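PDB 3KXW: saframycin Mx1 synthetase B from Legionella pneumophila subsp. pneumophila, which belongs to the ANL superfamily of AMP-binding enzymes and is modelled with 5'-O-[(S)-(dodecanoyloxy)(hydroxy)phosphoryl]adenosine bound to it. Local coordinates for residues T31-K35 with E36-T40; S241-S244 with F245-P249; L250-L253 with K254-K258. All blocks are in the same frame, centred on the assembly; numbering follows the deposited sequence.

Overall arrangement
The three contacts lie on one side of the chain's centre, all within the AMP-binding enzyme region. Contact 1 is a beta hairpin. Contacts 2 and 3 lie on two consecutive helices, 242-247 and 250-259. The hairpin meets both: Phe32 CZ lies 3.7 Å from Ser241 N, and Leu33 CD1 lies 3.6 Å from His255 CE1. The two helices touch where Phe245 CE1 comes within 3.6 Å of Trp252 CE3. The centres of contact 2 and contact 3 are about 11 Å apart. The bound 5'-O-[(S)-(dodecanoyloxy)(hydroxy)phosphoryl]adenosine is about 11 Å from the Trp252 side chain and about 14 Å from that of Pro242.

Contact 1: residues T31-K35 with E36-T40; sequences TFLNK and ELEET
Residues 31-34 and 37-40 are the two arms of a beta hairpin, closed by a type II' turn from Asn34 to Leu37. Lys35 and Glu36 form its two-residue loop, a common pairing of hairpin and turn type. The arms run antiparallel. Phe32 and Glu39 are a hydrogen-bonded pair: Phe32 N donates to Glu39 O (2.8 Å), and Glu39 N returns a bond to Phe32 O (3.1 Å). Asn34 and Leu37 repeat this next to the turn, where Leu37 N bonds Asn34 O at 2.9 Å. A water donates to Leu37 O (3.0 Å) and also to Lys35 O, bridging two carbonyls near the turn. At the far end the Thr31 and Thr40 hydroxyls bond across a non-hydrogen-bonded backbone pair, OG1 to OG1 2.7 Å. Both threonines set OG1 anti to the carbonyl carbon (chi1 -64° and -74°), which turns the hydroxyls to each other. On the same sheet face Leu33 and Glu38 run side by side, with Leu33 CD2 3.4 Å from Glu38 CG. The Glu38 carboxylate continues past this apolar contact, and its OE2 bonds Tyr259 OH. Strand 28-34 also pairs in parallel with strand 236-239; strand 37-42 is outermost in this sheet within the chain. Leu33 packs on helix 250-259. On the other face, Phe32 and Glu39 meet Leu76 of helix 76-87.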
loop_
_atom_site.group_PDB
_atom_site.type_symbol
_atom_site.label_atom_id
_atom_site.label_comp_id
_atom_site.label_asym_id
_atom_site.label_seq_id
_atom_site.Cartn_x
_atom_site.Cartn_y
_atom_site.Cartn_z
ATOM N N THR A 31 1.337 14.551 12.665
ATOM C CA THR A 31 2.639 15.174 12.543
ATOM C C THR A 31 3.302 14.655 11.276
ATOM O O THR A 31 3.388 13.434 11.059
ATOM C CB THR A 31 3.560 14.856 13.752
ATOM O OG1 THR A 31 3.017 15.421 14.961
ATOM C CG2 THR A 31 4.989 15.408 13.525
ATOM N N PHE A 32 3.787 15.576 10.455
ATOM C CA PHE A 32 4.527 15.190 9.246
ATOM C C PHE A 32 5.983 15.696 9.317
ATOM O O PHE A 32 6.237 16.837 9.716
ATOM C CB PHE A 32 3.801 15.676 7.982
ATOM C CG PHE A 32 4.294 15.032 6.730
ATOM C CD1 PHE A 32 3.823 13.780 6.351
ATOM C CD2 PHE A 32 5.262 15.653 5.952
ATOM C CE1 PHE A 32 4.295 13.166 5.202
ATOM C CE2 PHE A 32 5.744 15.048 4.805
ATOM C CZ PHE A 32 5.256 13.803 4.429
ATOM N N LEU A 33 6.916 14.837 8.926
ATOM C CA LEU A 33 8.330 15.092 9.093
ATOM C C LEU A 33 8.956 15.144 7.723
ATOM O O LEU A 33 8.674 14.290 6.886
ATOM C CB LEU A 33 8.986 13.972 9.911
ATOM C CG LEU A 33 8.387 13.603 11.269
ATOM C CD1 LEU A 33 9.100 12.394 11.875
ATOM C CD2 LEU A 33 8.426 14.776 12.236
ATOM N N ASN A 34 9.759 16.176 7.478
ATOM C CA ASN A 34 10.606 16.196 6.293
ATOM C C ASN A 34 12.012 16.546 6.737
ATOM O O ASN A 34 12.257 17.665 7.161
ATOM C CB ASN A 34 10.107 17.214 5.267
ATOM C CG ASN A 34 10.796 17.054 3.914
ATOM O OD1 ASN A 34 11.498 16.070 3.673
ATOM N ND2 ASN A 34 10.584 18.010 3.025
ATOM N N LYS A 35 12.924 15.584 6.649
ATOM C CA LYS A 35 14.279 15.753 7.182
ATOM C C LYS A 35 14.179 16.009 8.675
ATOM O O LYS A 35 13.649 15.179 9.417
ATOM C CB LYS A 35 15.013 16.905 6.492
ATOM C CG LYS A 35 15.246 16.702 4.999
ATOM C CD LYS A 35 16.062 15.445 4.714
ATOM C CE LYS A 35 16.681 15.475 3.306
ATOM N NZ LYS A 35 17.779 14.458 3.159
ATOM N N GLU A 36 14.648 17.172 9.119
ATOM C CA GLU A 36 14.605 17.476 10.542
ATOM C C GLU A 36 13.475 18.453 10.868
ATOM O O GLU A 36 13.392 18.961 11.978
ATOM C CB GLU A 36 15.960 18.009 11.025
ATOM C CG GLU A 36 17.104 16.990 10.911
ATOM C CD GLU A 36 16.943 15.775 11.828
ATOM O OE1 GLU A 36 16.740 15.951 13.051
ATOM O OE2 GLU A 36 17.040 14.632 11.323
ATOM N N LEU A 37 12.608 18.706 9.892
ATOM C CA LEU A 37 11.496 19.631 10.084
ATOM C C LEU A 37 10.263 18.883 10.593
ATOM O O LEU A 37 10.048 17.715 10.247
ATOM C CB LEU A 37 11.172 20.364 8.782
ATOM C CG LEU A 37 12.281 21.201 8.143
ATOM C CD1 LEU A 37 11.879 21.629 6.724
ATOM C CD2 LEU A 37 12.609 22.409 9.014
ATOM N N GLU A 38 9.469 19.572 11.409
ATOM C CA GLU A 38 8.276 19.014 12.051
ATOM C C GLU A 38 7.093 19.950 11.822
ATOM O O GLU A 38 7.217 21.155 12.032
ATOM C CB GLU A 38 8.504 18.954 13.560
ATOM C CG GLU A 38 8.577 17.583 14.202
ATOM C CD GLU A 38 8.126 17.616 15.665
ATOM O OE1 GLU A 38 7.904 18.731 16.188
ATOM O OE2 GLU A 38 7.981 16.535 16.288
ATOM N N GLU A 39 5.954 19.411 11.390
ATOM C CA GLU A 39 4.711 20.172 11.396
ATOM C C GLU A 39 3.582 19.322 11.958
ATOM O O GLU A 39 3.398 18.166 11.567
ATOM C CB GLU A 39 4.335 20.669 10.008
ATOM C CG GLU A 39 3.324 21.801 10.036
ATOM C CD GLU A 39 2.848 22.200 8.649
ATOM O OE1 GLU A 39 3.603 21.979 7.669
ATOM O OE2 GLU A 39 1.713 22.730 8.540
ATOM N N THR A 40 2.825 19.909 12.875
ATOM C CA THR A 40 1.823 19.171 13.635
ATOM C C THR A 40 0.476 19.872 13.526
ATOM O O THR A 40 0.419 21.092 13.453
ATOM C CB THR A 40 2.255 19.057 15.123
ATOM O OG1 THR A 40 3.315 18.094 15.235
ATOM C CG2 THR A 40 1.089 18.583 16.021
HETATM O O HOH W 1 11.890 15.501 11.225
#

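Contact 2: residues S241-S244 with F245-P249; sequences SPFS and FLQNP
Phe243 and Gln247 are brought together by their torsions. Phe243 holds CG anti to the backbone N (chi1 174°), which swings its ring along the helix. Gln247 sets CG anti to its carbonyl carbon (chi1 -69°) and bends at the next bond, so its chain folds over the ring. The pair is an i, i+4 contact on the short helix 242-247. Gln247 CG makes a CH-pi contact over one ring face, 3.8 Å from the Phe243 centroid and offset toward the rim. The amide follows, stacked on the ring with planes 15° apart, and Gln247 CD is 3.6 Å from Phe243 CZ. Beneath them Gln247 N bonds Phe243 O (3.0 Å), and Leu246 N bonds Pro242 O (2.9 Å). Asn248 is the first residue to leave helical angles; its N bonds Phe245 O (3.1 Å) and, weakly, Ser244 O. Phe243 and Leu246 pack on helix 515-533 from the C-terminal part of the chain. The Phe245 ring stacks on Trp214 and touches helix 269-277. The first turn is closed by the N-cap residue Ser241, whose OG accepts from Ser244 N at 3.2 Å.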
loop_
_atom_site.group_PDB
_atom_site.type_symbol
_atom_site.label_atom_id
_atom_site.label_comp_id
_atom_site.label_asym_id
_atom_site.label_seq_id
_atom_site.Cartn_x
_atom_site.Cartn_y
_atom_site.Cartn_z
ATOM N N SER A 241 7.360 10.782 4.142
ATOM C CA SER A 241 7.056 10.277 2.807
ATOM C C SER A 241 7.786 8.970 2.475
ATOM O O SER A 241 8.835 8.674 3.034
ATOM C CB SER A 241 7.422 11.324 1.761
ATOM O OG SER A 241 8.831 11.472 1.697
ATOM N N PRO A 242 7.253 8.200 1.532
ATOM C CA PRO A 242 7.972 6.989 1.132
ATOM C C PRO A 242 9.329 7.338 0.545
ATOM O O PRO A 242 10.278 6.571 0.724
ATOM C CB PRO A 242 7.063 6.378 0.058
ATOM C CG PRO A 242 5.716 6.868 0.407
ATOM C CD PRO A 242 5.935 8.288 0.879
ATOM N N PHE A 243 9.421 8.482 -0.139
ATOM C CA PHE A 243 10.714 8.933 -0.671
ATOM C C PHE A 243 11.769 9.013 0.444
ATOM O O PHE A 243 12.905 8.566 0.283
ATOM C CB PHE A 243 10.548 10.289 -1.378
ATOM C CG PHE A 243 11.847 10.906 -1.827
ATOM C CD1 PHE A 243 12.417 10.554 -3.038
ATOM C CD2 PHE A 243 12.501 11.828 -1.028
ATOM C CE1 PHE A 243 13.631 11.124 -3.457
ATOM C CE2 PHE A 243 13.704 12.404 -1.442
ATOM C CZ PHE A 243 14.265 12.045 -2.652
ATOM N N SER A 244 11.382 9.570 1.584
ATOM C CA SER A 244 12.284 9.698 2.731
ATOM C C SER A 244 12.743 8.333 3.224
ATOM O O SER A 244 13.919 8.123 3.534
ATOM C CB SER A 244 11.599 10.483 3.865
ATOM O OG SER A 244 11.507 11.851 3.507
ATOM N N PHE A 245 11.805 7.396 3.294
ATOM C CA PHE A 245 12.159 6.042 3.694
ATOM C C PHE A 245 13.178 5.396 2.735
ATOM O O PHE A 245 14.200 4.854 3.169
ATOM C CB PHE A 245 10.918 5.151 3.777
ATOM C CG PHE A 245 11.256 3.721 4.013
ATOM C CD1 PHE A 245 11.947 3.355 5.155
ATOM C CD2 PHE A 245 10.954 2.756 3.072
ATOM C CE1 PHE A 245 12.318 2.038 5.369
ATOM C CE2 PHE A 245 11.301 1.436 3.286
ATOM C CZ PHE A 245 11.989 1.079 4.431
ATOM N N LEU A 246 12.890 5.450 1.441
ATOM C CA LEU A 246 13.748 4.799 0.450
ATOM C C LEU A 246 15.129 5.410 0.396
ATOM O O LEU A 246 16.122 4.698 0.287
ATOM C CB LEU A 246 13.083 4.779 -0.928
ATOM C CG LEU A 246 11.863 3.853 -1.047
ATOM C CD1 LEU A 246 11.391 3.820 -2.476
ATOM C CD2 LEU A 246 12.167 2.431 -0.603
ATOM N N GLN A 247 15.210 6.728 0.514
ATOM C CA GLN A 247 16.514 7.380 0.561
ATOM C C GLN A 247 17.337 7.023 1.789
ATOM O O GLN A 247 18.566 7.069 1.745
ATOM C CB GLN A 247 16.341 8.892 0.523
ATOM C CG GLN A 247 15.833 9.405 -0.794
ATOM C CD GLN A 247 16.943 9.932 -1.664
ATOM O OE1 GLN A 247 17.281 9.336 -2.696
ATOM N NE2 GLN A 247 17.529 11.054 -1.255
ATOM N N ASN A 248 16.677 6.707 2.901
ATOM C CA ASN A 248 17.381 6.536 4.173
ATOM C C ASN A 248 16.510 5.736 5.115
ATOM O O ASN A 248 15.874 6.305 5.995
ATOM C CB ASN A 248 17.669 7.916 4.812
ATOM C CG ASN A 248 18.511 7.820 6.078
ATOM O OD1 ASN A 248 19.273 6.860 6.263
ATOM N ND2 ASN A 248 18.378 8.823 6.963
ATOM N N PRO A 249 16.472 4.408 4.933
ATOM C CA PRO A 249 15.529 3.550 5.664
ATOM C C PRO A 249 15.786 3.567 7.161
ATOM O O PRO A 249 14.861 3.330 7.951
ATOM C CB PRO A 249 15.804 2.137 5.108
ATOM C CG PRO A 249 16.684 2.322 3.935
ATOM C CD PRO A 249 17.336 3.657 4.017
#

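Contact 3: residues L250-L253 with K254-K258; sequences LSWL and KHITK
Trp252 and Ile256 meet one turn apart on helix 250-259, a helix of the AMP-binding enzyme family region. Their side chains lie side by side and point the same way. The methyl Ile256 CD1 sits over one face of the indole, on the five-membered ring side. It is 3.5 Å from Trp252 NE1 and 3.7 Å from Trp252 CD1. Trp252 holds CG anti to its backbone N (chi1 -174°), which lays the indole beside the Ile256 branch. Leu253 CD2 lies on the same side of the indole, set toward the rim, and comes within 4.3 Å of Ile256 CD1. The three side chains form a small apolar cluster.

A second i, i+4 pair is Leu250 with Lys254. The lysine chain is extended beyond CG and crosses the leucine, so that its CE touches Leu250 CD2 at 3.6 Å. The contact is made by the methylene part of the lysine, and the ammonium lies beyond it.

The backbone beneath is regular. Lys254 N bonds Leu250 O (2.9 Å) almost straight, and His255 N bonds Ser251 O. Leu253 O is gripped twice by Thr257, from opposite faces of its carbonyl plane. Thr257 N reaches it at 3.0 Å and Thr257 OG1 at 2.8 Å. This hydroxyl donates to Leu253 O and is also hydrogen-bonded to Asp287 N, in the loop between helix 269-277 and strand 293-296.

Further out, Trp214 and Trp291 meet the Trp252 indole edge-to-face, and Leu253 and Ile256 both touch Trp291. Ser251 OG bonds back to Asn248 O, linking this helix to the residue just after helix 242-247, while Trp252 NE1 is hydrogen-bonded to Ser264 OG on strand 263-266.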
loop_
_atom_site.group_PDB
_atom_site.type_symbol
_atom_site.label_atom_id
_atom_site.label_comp_id
_atom_site.label_asym_id
_atom_site.label_seq_id
_atom_site.Cartn_x
_atom_site.Cartn_y
_atom_site.Cartn_z
ATOM N N LEU A 250 17.037 3.822 7.552
ATOM C CA LEU A 250 17.356 4.011 8.961
ATOM C C LEU A 250 16.432 5.042 9.602
ATOM O O LEU A 250 16.104 4.926 10.789
ATOM C CB LEU A 250 18.807 4.462 9.136
ATOM C CG LEU A 250 19.172 4.868 10.557
ATOM C CD1 LEU A 250 19.053 3.678 11.473
ATOM C CD2 LEU A 250 20.591 5.421 10.563
ATOM N N SER A 251 16.011 6.051 8.842
ATOM C CA SER A 251 15.173 7.095 9.443
ATOM C C SER A 251 13.846 6.540 9.980
ATOM O O SER A 251 13.306 7.049 10.956
ATOM C CB SER A 251 14.959 8.297 8.517
ATOM O OG SER A 251 14.135 7.944 7.428
ATOM N N TRP A 252 13.334 5.477 9.370
ATOM C CA TRP A 252 12.141 4.823 9.920
ATOM C C TRP A 252 12.368 4.398 11.374
ATOM O O TRP A 252 11.534 4.634 12.250
ATOM C CB TRP A 252 11.796 3.591 9.088
ATOM C CG TRP A 252 10.498 2.874 9.449
ATOM C CD1 TRP A 252 9.453 3.361 10.176
ATOM C CD2 TRP A 252 10.114 1.566 9.017
ATOM N NE1 TRP A 252 8.443 2.423 10.243
ATOM C CE2 TRP A 252 8.820 1.316 9.527
ATOM C CE3 TRP A 252 10.733 0.584 8.228
ATOM C CZ2 TRP A 252 8.134 0.113 9.293
ATOM C CZ3 TRP A 252 10.055 -0.628 8.007
ATOM C CH2 TRP A 252 8.762 -0.847 8.538
ATOM N N LEU A 253 13.493 3.748 11.619
ATOM C CA LEU A 253 13.777 3.190 12.941
ATOM C C LEU A 253 14.226 4.282 13.915
ATOM O O LEU A 253 13.911 4.230 15.105
ATOM C CB LEU A 253 14.797 2.048 12.840
ATOM C CG LEU A 253 14.501 1.017 11.744
ATOM C CD1 LEU A 253 15.585 -0.063 11.777
ATOM C CD2 LEU A 253 13.116 0.370 11.886
ATOM N N LYS A 254 14.945 5.282 13.410
ATOM C CA LYS A 254 15.246 6.479 14.211
ATOM C C LYS A 254 13.984 7.201 14.695
ATOM O O LYS A 254 13.880 7.586 15.875
ATOM C CB LYS A 254 16.106 7.473 13.436
ATOM C CG LYS A 254 17.571 7.116 13.398
ATOM C CD LYS A 254 18.371 8.322 12.861
ATOM C CE LYS A 254 19.876 8.072 12.874
ATOM N NZ LYS A 254 20.641 9.232 12.302
ATOM N N HIS A 255 13.027 7.402 13.802
ATOM C CA HIS A 255 11.787 8.061 14.230
ATOM C C HIS A 255 10.967 7.216 15.191
ATOM O O HIS A 255 10.378 7.755 16.125
ATOM C CB HIS A 255 10.944 8.513 13.040
ATOM C CG HIS A 255 11.564 9.647 12.296
ATOM N ND1 HIS A 255 11.460 9.805 10.934
ATOM C CD2 HIS A 255 12.334 10.668 12.738
ATOM C CE1 HIS A 255 12.117 10.892 10.568
ATOM N NE2 HIS A 255 12.652 11.435 11.643
ATOM N N ILE A 256 10.920 5.905 14.963
ATOM C CA ILE A 256 10.203 5.030 15.868
ATOM C C ILE A 256 10.815 5.204 17.245
ATOM O O ILE A 256 10.106 5.246 18.267
ATOM C CB ILE A 256 10.276 3.547 15.412
ATOM C CG1 ILE A 256 9.298 3.315 14.230
ATOM C CG2 ILE A 256 9.993 2.605 16.576
ATOM C CD1 ILE A 256 9.418 1.894 13.571
ATOM N N THR A 257 12.141 5.317 17.255
ATOM C CA THR A 257 12.897 5.473 18.486
ATOM C C THR A 257 12.557 6.801 19.174
ATOM O O THR A 257 12.200 6.825 20.360
ATOM C CB THR A 257 14.416 5.432 18.207
ATOM O OG1 THR A 257 14.795 4.113 17.765
ATOM C CG2 THR A 257 15.199 5.795 19.488
ATOM N N LYS A 258 12.697 7.889 18.422
ATOM C CA LYS A 258 12.490 9.239 18.933
ATOM C C LYS A 258 11.078 9.453 19.464
ATOM O O LYS A 258 10.904 9.993 20.544
ATOM C CB LYS A 258 12.788 10.270 17.853
ATOM C CG LYS A 258 12.690 11.730 18.321
ATOM C CD LYS A 258 13.116 12.686 17.211
ATOM C CE LYS A 258 12.865 14.134 17.598
ATOM N NZ LYS A 258 13.461 15.048 16.589
#